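Local coordinates for peptidoglycan N-acetylglucosamine deacetylase (PDB 5JMU), which probably removes acetyl groups from N-acetylglucosamine units of peptidoglycan, its zinc-binding catalytic domain being the part present here, at residues A[20-25]-A[206-211]; A[45-50]-A[69-74]. All coordinates share one frame; numbering follows the deposited sequence.

Interaction 1. Residues A[20-25]-A[206-211]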
loop_
_atom_site.group_PDB
_atom_site.type_symbol
_atom_site.label_atom_id
_atom_site.label_comp_id
_atom_site.label_asym_id
_atom_site.label_seq_id
_atom_site.Cartn_x
_atom_site.Cartn_y
_atom_site.Cartn_z
ATOM N N LYS A 20 17.383 0.672 -9.238
ATOM C CA LYS A 20 16.305 0.129 -10.089
ATOM C C LYS A 20 15.437 -0.816 -9.259
ATOM O O LYS A 20 15.309 -2.017 -9.554
ATOM C CB LYS A 20 16.881 -0.531 -11.342
ATOM C CG LYS A 20 17.438 0.507 -12.307
ATOM C CD LYS A 20 18.189 -0.096 -13.475
ATOM C CE LYS A 20 17.259 -0.563 -14.504
ATOM N NZ LYS A 20 18.020 -0.819 -15.755
ATOM N N ILE A 21 14.796 -0.227 -8.244
ATOM C CA ILE A 21 13.981 -0.973 -7.283
ATOM C C ILE A 21 12.520 -0.676 -7.562
ATOM O O ILE A 21 12.162 0.480 -7.797
ATOM C CB ILE A 21 14.301 -0.572 -5.837
ATOM C CG1 ILE A 21 15.800 -0.792 -5.521
ATOM C CG2 ILE A 21 13.352 -1.273 -4.851
ATOM C CD1 ILE A 21 16.276 -2.239 -5.738
ATOM N N ILE A 22 11.676 -1.706 -7.512
ATOM C CA ILE A 22 10.212 -1.510 -7.579
ATOM C C ILE A 22 9.553 -2.173 -6.381
ATOM O O ILE A 22 9.699 -3.402 -6.163
ATOM C CB ILE A 22 9.613 -2.086 -8.877
ATOM C CG1 ILE A 22 10.288 -1.444 -10.107
ATOM C CG2 ILE A 22 8.083 -1.823 -8.904
ATOM C CD1 ILE A 22 9.961 -2.142 -11.410
ATOM N N TYR A 23 8.780 -1.380 -5.643
ATOM C CA TYR A 23 7.935 -1.925 -4.589
ATOM C C TYR A 23 6.534 -1.940 -5.172
ATOM O O TYR A 23 5.898 -0.875 -5.263
ATOM C CB TYR A 23 7.979 -1.063 -3.324
ATOM C CG TYR A 23 9.350 -0.937 -2.657
ATOM C CD1 TYR A 23 9.820 -1.896 -1.766
ATOM C CD2 TYR A 23 10.128 0.214 -2.861
ATOM C CE1 TYR A 23 11.058 -1.734 -1.139
ATOM C CE2 TYR A 23 11.374 0.382 -2.235
ATOM C CZ TYR A 23 11.833 -0.592 -1.373
ATOM O OH TYR A 23 13.058 -0.418 -0.758
ATOM N N LEU A 24 6.032 -3.119 -5.567
ATOM C CA LEU A 24 4.624 -3.210 -5.968
ATOM C C LEU A 24 3.781 -3.187 -4.696
ATOM O O LEU A 24 4.062 -3.929 -3.723
ATOM C CB LEU A 24 4.339 -4.516 -6.743
ATOM C CG LEU A 24 4.971 -4.621 -8.112
ATOM C CD1 LEU A 24 4.701 -6.027 -8.688
ATOM C CD2 LEU A 24 4.383 -3.555 -9.005
ATOM N N THR A 25 2.776 -2.318 -4.659
ATOM C CA THR A 25 1.895 -2.261 -3.489
ATOM C C THR A 25 0.454 -2.288 -3.919
ATOM O O THR A 25 0.087 -1.792 -4.989
ATOM C CB THR A 25 2.142 -1.009 -2.610
ATOM O OG1 THR A 25 1.606 0.190 -3.231
ATOM C CG2 THR A 25 3.646 -0.829 -2.379
ATOM N N ASN A 206 14.295 -5.733 -17.650
ATOM C CA ASN A 206 15.003 -4.455 -17.769
ATOM C C ASN A 206 15.878 -4.097 -16.551
ATOM O O ASN A 206 16.208 -2.940 -16.360
ATOM C CB ASN A 206 14.015 -3.337 -18.037
ATOM C CG ASN A 206 13.562 -3.349 -19.488
ATOM O OD1 ASN A 206 14.251 -2.801 -20.350
ATOM N ND2 ASN A 206 12.451 -4.058 -19.776
ATOM N N GLY A 207 16.237 -5.082 -15.743
ATOM C CA GLY A 207 17.235 -4.849 -14.693
ATOM C C GLY A 207 16.653 -4.369 -13.378
ATOM O O GLY A 207 17.396 -4.016 -12.454
ATOM N N TYR A 208 15.330 -4.351 -13.293
ATOM C CA TYR A 208 14.680 -3.943 -12.042
ATOM C C TYR A 208 14.547 -5.113 -11.064
ATOM O O TYR A 208 14.387 -6.284 -11.488
ATOM C CB TYR A 208 13.278 -3.353 -12.304
ATOM C CG TYR A 208 13.336 -2.027 -12.996
ATOM C CD1 TYR A 208 13.498 -1.950 -14.384
ATOM C CD2 TYR A 208 13.321 -0.861 -12.263
ATOM C CE1 TYR A 208 13.582 -0.738 -15.025
ATOM C CE2 TYR A 208 13.412 0.392 -12.903
ATOM C CZ TYR A 208 13.543 0.422 -14.286
ATOM O OH TYR A 208 13.623 1.608 -14.961
ATOM N N THR A 209 14.577 -4.775 -9.772
ATOM C CA THR A 209 14.389 -5.751 -8.678
ATOM C C THR A 209 13.111 -5.393 -7.938
ATOM O O THR A 209 12.964 -4.248 -7.499
ATOM C CB THR A 209 15.565 -5.733 -7.690
ATOM O OG1 THR A 209 16.741 -6.122 -8.420
ATOM C CG2 THR A 209 15.300 -6.755 -6.577
ATOM N N PHE A 210 12.199 -6.360 -7.809
ATOM C CA PHE A 210 10.962 -6.205 -7.040
ATOM C C PHE A 210 11.174 -6.594 -5.613
ATOM O O PHE A 210 11.663 -7.700 -5.324
ATOM C CB PHE A 210 9.857 -7.057 -7.650
ATOM C CG PHE A 210 9.405 -6.555 -8.996
ATOM C CD1 PHE A 210 10.069 -6.981 -10.155
ATOM C CD2 PHE A 210 8.336 -5.692 -9.110
ATOM C CE1 PHE A 210 9.692 -6.501 -11.427
ATOM C CE2 PHE A 210 7.924 -5.238 -10.335
ATOM C CZ PHE A 210 8.615 -5.631 -11.524
ATOM N N LEU A 211 10.819 -5.680 -4.699
ATOM C CA LEU A 211 10.995 -5.928 -3.282
ATOM C C LEU A 211 9.706 -5.646 -2.518
ATOM O O LEU A 211 8.886 -4.832 -2.961
ATOM C CB LEU A 211 12.098 -5.032 -2.752
ATOM C CG LEU A 211 13.523 -5.231 -3.241
ATOM C CD1 LEU A 211 14.437 -4.141 -2.655
ATOM C CD2 LEU A 211 13.963 -6.616 -2.830
HETATM O O HOH W 1 7.385 -5.710 -5.319
HETATM O O HOH W 2 6.342 -3.873 -2.202
#
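Lys20 lays its aliphatic chain across the Tyr208 ring, with CE 3.9 Å from the ring centroid and only 19° off the ring normal, a CH-pi contact over one face. The bend at chi3 (80°) turns the far end of the chain past the ring rim, where NZ donates a hydrogen bond to Asn206 O, 2.9 Å away. A long lysine suits the place because its methylenes can lie over the ring while its ammonium reaches a carbonyl just past helix 196-205. Gly207, between Asn206 and Tyr208, has a positive phi of 89°, where a CB would jam against the preceding carbonyl and crowd Lys20 NZ.

Beyond Tyr208 the backbones pair in parallel. Thr209 N donates to Lys20 O, Ile22 N to Thr209 O at 2.8 Å, and Leu211 N to Ile22 O at 2.9 Å. Ile22, a branched residue suited to a buried strand, sends CD1 to Tyr208 CB (3.6 Å) and CG2 to Phe210 CE2 (3.7 Å), bridging two aromatic side chains. Leu24 CG meets the edge of the Phe210 ring at CD2 (3.7 Å). On the face that carries Ile21 and Thr209, Ile21 CG2 packs against Leu211 CD1 at 3.8 Å. Where direct pairing ends, one water links Leu24 N to Leu211 O and a second links Leu24 O to the same oxygen.

Strand 21-27 has strand 180-186 as another parallel neighbour besides the short strand 209-210, far along the chain, all within the parallel sheet of the deformed beta/alpha barrel known from family 4 carbohydrate esterases.

Interaction 2. Residues A[45-50]-A[69-74]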
loop_
_atom_site.group_PDB
_atom_site.type_symbol
_atom_site.label_atom_id
_atom_site.label_comp_id
_atom_site.label_asym_id
_atom_site.label_seq_id
_atom_site.Cartn_x
_atom_site.Cartn_y
_atom_site.Cartn_z
ATOM N N ASN A 45 8.159 -15.428 -8.330
ATOM C CA ASN A 45 8.943 -15.362 -7.087
ATOM C C ASN A 45 9.200 -13.909 -6.640
ATOM O O ASN A 45 10.331 -13.507 -6.320
ATOM C CB ASN A 45 10.248 -16.122 -7.279
ATOM C CG ASN A 45 11.006 -16.359 -5.959
ATOM O OD1 ASN A 45 10.408 -16.555 -4.919
ATOM N ND2 ASN A 45 12.311 -16.328 -6.026
ATOM N N VAL A 46 8.136 -13.114 -6.612
ATOM C CA VAL A 46 8.194 -11.700 -6.231
ATOM C C VAL A 46 7.382 -11.474 -4.958
ATOM O O VAL A 46 6.292 -12.064 -4.823
ATOM C CB VAL A 46 7.623 -10.808 -7.395
ATOM C CG1 VAL A 46 7.189 -9.395 -6.911
ATOM C CG2 VAL A 46 8.674 -10.753 -8.590
ATOM N N LYS A 47 7.898 -10.636 -4.052
ATOM C CA LYS A 47 7.159 -10.262 -2.856
ATOM C C LYS A 47 6.630 -8.844 -3.048
ATOM O O LYS A 47 7.250 -8.013 -3.729
ATOM C CB LYS A 47 8.012 -10.345 -1.593
ATOM C CG LYS A 47 8.739 -11.706 -1.451
ATOM C CD LYS A 47 7.749 -12.911 -1.582
ATOM C CE LYS A 47 8.487 -14.231 -1.588
ATOM N NZ LYS A 47 7.579 -15.383 -1.740
ATOM N N ALA A 48 5.460 -8.573 -2.481
ATOM C CA ALA A 48 4.836 -7.265 -2.609
ATOM C C ALA A 48 4.347 -6.814 -1.254
ATOM O O ALA A 48 4.591 -7.468 -0.230
ATOM C CB ALA A 48 3.660 -7.322 -3.624
ATOM N N THR A 49 3.622 -5.699 -1.246
ATOM C CA THR A 49 3.138 -5.131 -0.007
ATOM C C THR A 49 1.643 -4.924 -0.151
ATOM O O THR A 49 1.206 -4.326 -1.125
ATOM C CB THR A 49 3.819 -3.781 0.276
ATOM O OG1 THR A 49 5.234 -3.939 0.301
ATOM C CG2 THR A 49 3.355 -3.226 1.616
ATOM N N PHE A 50 0.874 -5.390 0.837
ATOM C CA PHE A 50 -0.587 -5.235 0.825
ATOM C C PHE A 50 -1.028 -4.297 1.913
ATOM O O PHE A 50 -0.752 -4.548 3.094
ATOM C CB PHE A 50 -1.252 -6.605 0.996
ATOM C CG PHE A 50 -1.030 -7.483 -0.198
ATOM C CD1 PHE A 50 -1.900 -7.461 -1.288
ATOM C CD2 PHE A 50 0.116 -8.285 -0.261
ATOM C CE1 PHE A 50 -1.670 -8.295 -2.418
ATOM C CE2 PHE A 50 0.368 -9.088 -1.392
ATOM C CZ PHE A 50 -0.539 -9.081 -2.481
ATOM N N ARG A 69 2.972 -16.275 2.596
ATOM C CA ARG A 69 3.714 -16.348 1.339
ATOM C C ARG A 69 4.853 -15.332 1.264
ATOM O O ARG A 69 5.551 -15.264 0.258
ATOM C CB ARG A 69 2.764 -16.184 0.147
ATOM C CG ARG A 69 1.801 -17.357 0.038
ATOM C CD ARG A 69 1.023 -17.304 -1.254
ATOM N NE ARG A 69 -0.123 -18.231 -1.269
ATOM C CZ ARG A 69 -0.737 -18.648 -2.366
ATOM N NH1 ARG A 69 -0.293 -18.297 -3.581
ATOM N NH2 ARG A 69 -1.784 -19.433 -2.240
ATOM N N GLY A 70 5.071 -14.585 2.338
ATOM C CA GLY A 70 6.253 -13.757 2.417
ATOM C C GLY A 70 6.041 -12.285 2.064
ATOM O O GLY A 70 7.006 -11.506 2.013
ATOM N N HIS A 71 4.796 -11.906 1.818
ATOM C CA HIS A 71 4.502 -10.491 1.510
ATOM C C HIS A 71 4.408 -9.659 2.770
ATOM O O HIS A 71 4.246 -10.195 3.859
ATOM C CB HIS A 71 3.189 -10.385 0.738
ATOM C CG HIS A 71 3.200 -11.229 -0.478
ATOM N ND1 HIS A 71 4.034 -10.953 -1.541
ATOM C CD2 HIS A 71 2.570 -12.391 -0.772
ATOM C CE1 HIS A 71 3.923 -11.912 -2.441
ATOM N NE2 HIS A 71 3.022 -12.787 -2.007
ATOM N N THR A 72 4.563 -8.341 2.617
ATOM C CA THR A 72 4.347 -7.438 3.734
ATOM C C THR A 72 2.862 -7.129 3.866
ATOM O O THR A 72 2.211 -6.760 2.893
ATOM C CB THR A 72 5.143 -6.144 3.525
ATOM O OG1 THR A 72 6.552 -6.499 3.577
ATOM C CG2 THR A 72 4.764 -5.094 4.603
ATOM N N VAL A 73 2.340 -7.304 5.074
ATOM C CA VAL A 73 0.963 -6.956 5.361
ATOM C C VAL A 73 0.959 -5.684 6.193
ATOM O O VAL A 73 1.591 -5.624 7.279
ATOM C CB VAL A 73 0.264 -8.118 6.114
ATOM C CG1 VAL A 73 -1.149 -7.658 6.597
ATOM C CG2 VAL A 73 0.154 -9.293 5.183
ATOM N N ALA A 74 0.326 -4.650 5.641
ATOM C CA ALA A 74 0.329 -3.317 6.241
ATOM C C ALA A 74 -1.127 -2.814 6.382
ATOM O O ALA A 74 -2.054 -3.368 5.802
ATOM C CB ALA A 74 1.156 -2.368 5.384
#
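The His71 ring receives the edge of Phe50 on one face, Phe50 CE2 lying 3.7 Å from His71 CG in an edge-to-face pair with the planes at 79°. The opposite face has Arg69 O above its rim. The backbone of 46-48 runs along the imidazole edge. There Ala48 N donates to His71 ND1 at 2.9 Å, 12° out of the ring plane, so ND1 serves as acceptor and the bond limits rotation of the ring. Having CG anti to its carbonyl carbon (chi1 -55°) brings the imidazole alongside this backbone, where Val46 O comes within 3.4 Å of CE1. With an alanine in place of His71, Ala48 N would probably lose its acceptor and the edge of Phe50 the face it meets.

Lys47 bends at chi2 and reaches past Gly70, its NZ donating to Arg69 O at 2.8 Å. That carbonyl lies at the end of helix 61-68, whose Schellman motif takes its positive phi from Gly70; a CB there would also press on Lys47 CE.

Parallel pairing follows: Thr72 N to Ala48 O, Phe50 N to Thr72 O (2.8 Å) and Ala74 N to Phe50 O. Thr49 and Thr72 lie side by side with methyls touching, CG2 to CG2 3.8 Å; each threonine gives a beta-branched side chain to the strand and a hydroxyl to the backbone of Leu213 (Thr49 OG1 to its N, Thr72 OG1 to its O).

Strands 49-53 and 72-77 belong to a beta-alpha-beta unit around helix 61-68, which packs on Phe50 and Val73, while helix 34-43 contributes Leu38 and Leu41 against His71.

How the interactions relate
Both contacts are parallel strand pairings in one sheet, and strands 21-27 and 49-53 are neighbours in it: Leu24 O probably accepts a hydrogen bond from Thr49 N, and Phe210 CB packs on Val46 CG1. Interaction 2 is nested within the loop closed by interaction 1, which joins elements distant in sequence, whereas 45-50 and 69-74 belong to one beta-alpha-beta unit. Each is partly buried, and in both a lysine side chain meets a carbonyl where a helix gives way to a strand. Interaction 1, farther from the chain centre, adds to its strand pairing aliphatic-aromatic packing and two bridging waters, and lies away from the zinc site. Interaction 2 adds an imidazole-backbone bond and leads toward zinc ligand His76.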